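Local coordinates for protein dihydrofolate reductase, putative (Aspergillus flavus, PDB 6DRS) that probably catalyses the NADPH-dependent reduction of dihydrofolate to tetrahydrofolate and is held here in complex with an antifolate inhibitor and NADP, at residues P35-D40 against K232-V237; T179-K184 against V237-V242. All blocks are in the same frame, centred on the assembly; numbering follows the deposited sequence.

Contact 1 (P35-D40 against K232-V237). With H8A (3-{[(3R)-7,9-diamino-3-methyl-2,3-dihydrofuro[2,3-f]quinazolin-4-yl]oxy}benzonitrile), chain G.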
loop_
_atom_site.group_PDB
_atom_site.type_symbol
_atom_site.label_atom_id
_atom_site.label_comp_id
_atom_site.label_asym_id
_atom_site.label_seq_id
_atom_site.Cartn_x
_atom_site.Cartn_y
_atom_site.Cartn_z
ATOM N N PRO A 35 7.338 -10.014 12.043
ATOM C CA PRO A 35 6.729 -9.290 13.141
ATOM C C PRO A 35 6.528 -7.827 12.706
ATOM O O PRO A 35 7.181 -7.379 11.770
ATOM C CB PRO A 35 7.794 -9.358 14.241
ATOM C CG PRO A 35 8.578 -10.604 13.914
ATOM C CD PRO A 35 8.641 -10.586 12.407
ATOM N N ARG A 36 5.671 -7.100 13.414
ATOM C CA ARG A 36 5.277 -5.745 13.073
ATOM C C ARG A 36 6.503 -4.823 12.980
ATOM O O ARG A 36 7.250 -4.648 13.935
ATOM C CB ARG A 36 4.292 -5.256 14.138
ATOM C CG ARG A 36 3.896 -3.789 14.034
ATOM C CD ARG A 36 2.686 -3.448 14.890
ATOM N NE ARG A 36 2.132 -2.157 14.495
ATOM C CZ ARG A 36 2.515 -0.981 14.992
ATOM N NH1 ARG A 36 3.221 -0.934 16.113
ATOM N NH2 ARG A 36 2.198 0.137 14.357
ATOM N N ILE A 37 6.678 -4.187 11.826
ATOM C CA ILE A 37 7.699 -3.150 11.719
ATOM C C ILE A 37 7.032 -1.771 11.838
ATOM O O ILE A 37 6.460 -1.275 10.856
ATOM C CB ILE A 37 8.485 -3.331 10.405
ATOM C CG1 ILE A 37 8.937 -4.786 10.240
ATOM C CG2 ILE A 37 9.651 -2.356 10.337
ATOM C CD1 ILE A 37 9.599 -5.141 8.924
ATOM N N LYS A 38 7.162 -1.113 12.990
ATOM C CA LYS A 38 6.505 0.204 13.223
ATOM C C LYS A 38 6.898 1.235 12.154
ATOM O O LYS A 38 6.033 1.962 11.678
ATOM C CB LYS A 38 6.824 0.808 14.593
ATOM C CG LYS A 38 5.863 0.456 15.722
ATOM C CD LYS A 38 6.356 -0.696 16.606
ATOM C CE LYS A 38 5.664 -0.783 17.953
ATOM N NZ LYS A 38 6.612 -1.206 19.015
ATOM N N ALA A 39 8.173 1.301 11.776
ATOM C CA ALA A 39 8.605 2.308 10.799
ATOM C C ALA A 39 7.972 2.043 9.417
ATOM O O ALA A 39 7.597 2.990 8.717
ATOM C CB ALA A 39 10.111 2.372 10.731
ATOM N N ASP A 40 7.820 0.785 9.011
ATOM C CA ASP A 40 7.186 0.526 7.708
ATOM C C ASP A 40 5.687 0.876 7.740
ATOM O O ASP A 40 5.176 1.465 6.791
ATOM C CB ASP A 40 7.398 -0.900 7.205
ATOM C CG ASP A 40 6.670 -1.105 5.881
ATOM O OD1 ASP A 40 6.995 -0.400 4.907
ATOM O OD2 ASP A 40 5.730 -1.924 5.845
ATOM N N LYS A 232 18.108 1.340 7.870
ATOM C CA LYS A 232 17.795 1.825 9.217
ATOM C C LYS A 232 17.434 0.602 10.072
ATOM O O LYS A 232 16.793 -0.330 9.588
ATOM C CB LYS A 232 16.592 2.770 9.148
ATOM C CG LYS A 232 16.475 3.581 7.856
ATOM C CD LYS A 232 15.057 3.743 7.327
ATOM C CE LYS A 232 14.194 4.585 8.247
ATOM N NZ LYS A 232 12.766 4.538 7.860
ATOM N N ASP A 233 17.858 0.580 11.325
ATOM C CA ASP A 233 17.699 -0.631 12.108
ATOM C C ASP A 233 16.334 -0.579 12.778
ATOM O O ASP A 233 15.992 0.432 13.322
ATOM C CB ASP A 233 18.830 -0.819 13.124
ATOM C CG ASP A 233 20.094 -1.430 12.528
ATOM O OD1 ASP A 233 19.997 -2.242 11.567
ATOM O OD2 ASP A 233 21.175 -1.094 13.030
ATOM N N GLU A 234 15.570 -1.657 12.701
ATOM C CA GLU A 234 14.313 -1.732 13.418
ATOM C C GLU A 234 14.249 -3.085 14.130
ATOM O O GLU A 234 13.655 -4.020 13.613
ATOM C CB GLU A 234 13.136 -1.542 12.454
ATOM C CG GLU A 234 13.324 -0.415 11.441
ATOM C CD GLU A 234 13.114 1.011 11.953
ATOM O OE1 GLU A 234 12.577 1.177 13.079
ATOM O OE2 GLU A 234 13.485 1.968 11.222
ATOM N N GLY A 235 14.888 -3.189 15.295
ATOM C CA GLY A 235 14.870 -4.435 16.073
ATOM C C GLY A 235 15.698 -5.512 15.392
ATOM O O GLY A 235 16.891 -5.340 15.198
ATOM N N GLU A 236 15.060 -6.588 14.952
ATOM C CA GLU A 236 15.773 -7.692 14.292
ATOM C C GLU A 236 15.769 -7.545 12.765
ATOM O O GLU A 236 16.404 -8.370 12.073
ATOM C CB GLU A 236 15.183 -9.042 14.694
ATOM C CG GLU A 236 15.736 -9.552 16.012
ATOM C CD GLU A 236 14.675 -9.645 17.094
ATOM O OE1 GLU A 236 13.479 -9.796 16.737
ATOM O OE2 GLU A 236 15.040 -9.570 18.290
ATOM N N VAL A 237 15.088 -6.527 12.231
ATOM C CA VAL A 237 15.199 -6.273 10.814
ATOM C C VAL A 237 15.961 -4.963 10.578
ATOM O O VAL A 237 16.089 -4.149 11.466
ATOM C CB VAL A 237 13.827 -6.284 10.118
ATOM C CG1 VAL A 237 13.241 -7.687 10.083
ATOM C CG2 VAL A 237 12.850 -5.275 10.720
HETATM C C2 H8A G . 0.712 -3.097 5.656
HETATM C C3 H8A G . 1.986 -2.534 5.526
HETATM C C4 H8A G . 2.472 -2.188 4.248
HETATM C C5 H8A G . 1.701 -2.426 3.088
HETATM C C6 H8A G . 0.411 -2.980 3.269
HETATM C C7 H8A G . -0.040 -3.316 4.516
HETATM C C8 H8A G . 2.206 -2.056 1.862
HETATM O O1 H8A G . 0.215 -3.431 6.879
HETATM C C10 H8A G . 4.167 -1.283 2.869
HETATM C C14 H8A G . -0.719 -2.679 7.570
HETATM C C15 H8A G . -1.453 -3.300 8.603
HETATM C C16 H8A G . -2.406 -2.558 9.323
HETATM C C17 H8A G . -2.617 -1.204 9.006
HETATM C C18 H8A G . -1.901 -0.548 7.983
HETATM N N9 H8A G . 3.437 -1.506 1.768
HETATM N N11 H8A G . 3.711 -1.644 4.088
HETATM N N12 H8A G . 1.394 -2.254 0.666
HETATM N N13 H8A G . 5.505 -0.686 2.811
HETATM C C19 H8A G . -0.954 -1.314 7.271
HETATM C C20 H8A G . -2.127 0.744 7.697
HETATM N N21 H8A G . -2.377 1.883 7.419
HETATM C C22 H8A G . -1.376 -3.899 4.454
HETATM C C23 H8A G . -1.559 -4.054 2.942
HETATM O O24 H8A G . -0.526 -3.276 2.309
HETATM C C25 H8A G . -2.379 -2.828 4.824
HETATM O O HOH W 1 10.256 -0.232 13.266
#

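Contact 2 (T179-K184 against V237-V242)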
loop_
_atom_site.group_PDB
_atom_site.type_symbol
_atom_site.label_atom_id
_atom_site.label_comp_id
_atom_site.label_asym_id
_atom_site.label_seq_id
_atom_site.Cartn_x
_atom_site.Cartn_y
_atom_site.Cartn_z
ATOM N N THR A 179 9.571 -0.957 0.256
ATOM C CA THR A 179 10.366 -1.063 1.452
ATOM C C THR A 179 11.069 -2.427 1.439
ATOM O O THR A 179 10.394 -3.475 1.430
ATOM C CB THR A 179 9.520 -0.950 2.723
ATOM O OG1 THR A 179 8.729 0.244 2.687
ATOM C CG2 THR A 179 10.388 -0.992 3.965
ATOM N N ASN A 180 12.406 -2.416 1.404
ATOM C CA ASN A 180 13.238 -3.644 1.532
ATOM C C ASN A 180 13.399 -3.986 3.010
ATOM O O ASN A 180 13.755 -3.131 3.816
ATOM C CB ASN A 180 14.631 -3.510 0.915
ATOM C CG ASN A 180 14.525 -3.241 -0.555
ATOM O OD1 ASN A 180 13.657 -3.805 -1.217
ATOM N ND2 ASN A 180 15.318 -2.303 -1.036
ATOM N N VAL A 181 13.101 -5.249 3.319
ATOM C CA VAL A 181 13.126 -5.780 4.689
ATOM C C VAL A 181 14.111 -6.958 4.720
ATOM O O VAL A 181 13.973 -7.906 3.948
ATOM C CB VAL A 181 11.716 -6.212 5.161
ATOM C CG1 VAL A 181 11.764 -6.917 6.511
ATOM C CG2 VAL A 181 10.761 -5.025 5.226
ATOM N N GLU A 182 15.093 -6.886 5.603
ATOM C CA GLU A 182 16.087 -7.937 5.734
ATOM C C GLU A 182 16.303 -8.261 7.210
ATOM O O GLU A 182 16.268 -7.356 8.039
ATOM C CB GLU A 182 17.414 -7.481 5.134
ATOM C CG GLU A 182 17.561 -7.927 3.701
ATOM C CD GLU A 182 18.726 -7.316 2.950
ATOM O OE1 GLU A 182 19.705 -6.908 3.610
ATOM O OE2 GLU A 182 18.635 -7.245 1.707
ATOM N N LYS A 183 16.560 -9.536 7.540
ATOM C CA LYS A 183 16.962 -9.853 8.944
ATOM C C LYS A 183 18.404 -9.364 9.174
ATOM O O LYS A 183 19.216 -9.349 8.233
ATOM C CB LYS A 183 16.830 -11.355 9.196
ATOM C CG LYS A 183 15.413 -11.902 9.344
ATOM C CD LYS A 183 15.427 -13.188 10.148
ATOM C CE LYS A 183 14.073 -13.759 10.520
ATOM N NZ LYS A 183 13.562 -14.557 9.389
ATOM N N LYS A 184 18.725 -8.923 10.399
ATOM C CA LYS A 184 20.137 -8.671 10.793
ATOM C C LYS A 184 20.886 -10.012 10.770
ATOM O O LYS A 184 20.303 -11.047 11.101
ATOM C CB LYS A 184 20.269 -8.111 12.217
ATOM C CG LYS A 184 19.257 -7.061 12.652
ATOM C CD LYS A 184 19.649 -5.652 12.294
ATOM C CE LYS A 184 20.517 -5.000 13.349
ATOM N NZ LYS A 184 19.695 -4.550 14.489
ATOM N N VAL A 237 15.088 -6.527 12.231
ATOM C CA VAL A 237 15.199 -6.273 10.814
ATOM C C VAL A 237 15.961 -4.963 10.578
ATOM O O VAL A 237 16.089 -4.149 11.466
ATOM C CB VAL A 237 13.827 -6.284 10.118
ATOM C CG1 VAL A 237 13.241 -7.687 10.083
ATOM C CG2 VAL A 237 12.850 -5.275 10.720
ATOM N N ARG A 238 16.492 -4.809 9.375
ATOM C CA ARG A 238 16.828 -3.483 8.840
ATOM C C ARG A 238 15.935 -3.228 7.607
ATOM O O ARG A 238 15.580 -4.175 6.881
ATOM C CB ARG A 238 18.342 -3.307 8.628
ATOM C CG ARG A 238 18.980 -4.288 7.646
ATOM C CD ARG A 238 20.452 -4.138 7.223
ATOM N NE ARG A 238 20.720 -4.765 5.917
ATOM C CZ ARG A 238 21.732 -4.493 5.071
ATOM N NH1 ARG A 238 22.745 -3.714 5.418
ATOM N NH2 ARG A 238 21.722 -5.006 3.851
ATOM N N ILE A 239 15.561 -1.960 7.372
ATOM C CA ILE A 239 14.654 -1.578 6.257
ATOM C C ILE A 239 15.223 -0.355 5.517
ATOM O O ILE A 239 15.935 0.470 6.109
ATOM C CB ILE A 239 13.214 -1.315 6.776
ATOM C CG1 ILE A 239 13.150 -0.075 7.685
ATOM C CG2 ILE A 239 12.630 -2.569 7.429
ATOM C CD1 ILE A 239 11.758 0.496 7.900
ATOM N N GLN A 240 14.891 -0.245 4.236
ATOM C CA GLN A 240 15.177 0.922 3.418
ATOM C C GLN A 240 14.047 1.059 2.386
ATOM O O GLN A 240 13.402 0.046 2.011
ATOM C CB GLN A 240 16.550 0.839 2.741
ATOM C CG GLN A 240 16.631 -0.272 1.711
ATOM C CD GLN A 240 17.767 -0.224 0.717
ATOM O OE1 GLN A 240 17.742 -0.928 -0.283
ATOM N NE2 GLN A 240 18.779 0.582 0.978
ATOM N N MET A 241 13.834 2.298 1.908
ATOM C CA MET A 241 12.760 2.608 0.958
ATOM C C MET A 241 13.386 3.029 -0.371
ATOM O O MET A 241 14.304 3.839 -0.403
ATOM C CB MET A 241 11.850 3.710 1.515
ATOM C CG MET A 241 10.870 3.202 2.595
ATOM S SD MET A 241 11.587 2.874 4.224
ATOM C CE MET A 241 10.132 2.808 5.268
ATOM N N VAL A 242 12.929 2.440 -1.466
ATOM C CA VAL A 242 13.503 2.745 -2.749
ATOM C C VAL A 242 12.338 2.891 -3.732
ATOM O O VAL A 242 11.204 2.571 -3.378
ATOM C CB VAL A 242 14.536 1.675 -3.184
ATOM C CG1 VAL A 242 15.642 1.485 -2.144
ATOM C CG2 VAL A 242 13.869 0.336 -3.475
#

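Contact 1 (P35-D40 against K232-V237)
Glu234 reaches from the end of strand 232-234 toward the start of helix 38-49, where it meets the methyl of Ala39. Glu234 CB lies 4.2 Å from CG2 of Ile37, the two side chains crossing at about a right angle. The bend about CB-CG (chi2 -78°) then lays the carboxylate alongside the CB of Ala39. There Glu234 CD is 3.5 Å from CB of Ala39, and Glu234 OE2 approaches the same methyl at 3.4 Å. The other oxygen, Glu234 OE1, accepts a hydrogen bond of 2.7 Å from a water oxygen, and that water in turn accepts the N-H of Ala39, its oxygen 3.0 Å from Ala39 N. No direct hydrogen bond joins the segments, so the water carries the polar link between the carboxylate and the N-H of Ala39, two residues after the N-cap Ile37. Beside it the contact is apolar: Ile37 and Val237 meet tip to tip, CD1 of Ile37 lying 3.7 Å from CG2 of Val237, and Val181 borders both. On the partner segment a type II' turn from Glu234 to Val237 reverses the chain. One residue beyond Ala39, Asp40 turns to the inhibitor and accepts a nearly straight hydrogen bond (175°) from N13 of H8A to its OD1. An acidic residue on this helix gripping a diamino-substituted ring is the hallmark of the antifolate site of dihydrofolate reductases.

Contact 2 (T179-K184 against V237-V242)
With chi1 of 61° in Arg238 and 66° in Gln240, both side chains leave strand 237-246 with CG between the backbone N and the carbonyl carbon, and their extended chains lean across to strand 174-183. Arg238 runs alongside Glu182, pointing the same way. Arg238 NH2 gives a 2.8 Å salt-bridge hydrogen bond to the syn side of Glu182 OE1, near the guanidinium plane, while NE adds a weak bond to the same oxygen. Next along this face, ND2 of Asn180 donates to a lone pair of Gln240 OE1 at 2.9 Å, the amide planes being turned 43° apart. Both pairs sit above antiparallel hydrogen-bonded backbone pairs; Asn180 N meets Gln240 O at 2.7 Å. On the other face, CG2 of Val181 packs 3.8 Å from CG2 of Ile239, and Thr179 lies beside Met241, Thr179 OG1 being 3.7 Å from Met241 CG. That hydroxyl has its polar partner in Asp40, and Thr179 also touches the inhibitor. The strand pair is thus two-sided: a salt bridge and an amide bond tie one face together, with Trp231 making a cation-pi contact to Arg238, whereas the other face is largely apolar and delivers a single hydroxyl to the acid of the antifolate pocket.

How the contacts relate
The two contacts lie with their centres about 8 Å apart, on the same side of the chain's centre, and share Val237, where the turn after strand 232-234 passes into strand 237-246. Along the chain their segments alternate: 35-40, 179-184, 232-237, then 237-242. Contact 2 belongs to the main mixed sheet, within which strand 237-246 pairs with both 174-183 and 232-234; contact 1 sets the start of helix 38-49 against the hairpin of 232-234 and 237-246. Ala39 also touches Ile239, so the helix meets both strands of the hairpin. A probable hydrogen bond between Thr179 OG1 and Asp40 OD1 joins the contacts at the inhibitor, bringing distant parts of the sequence together in one pocket.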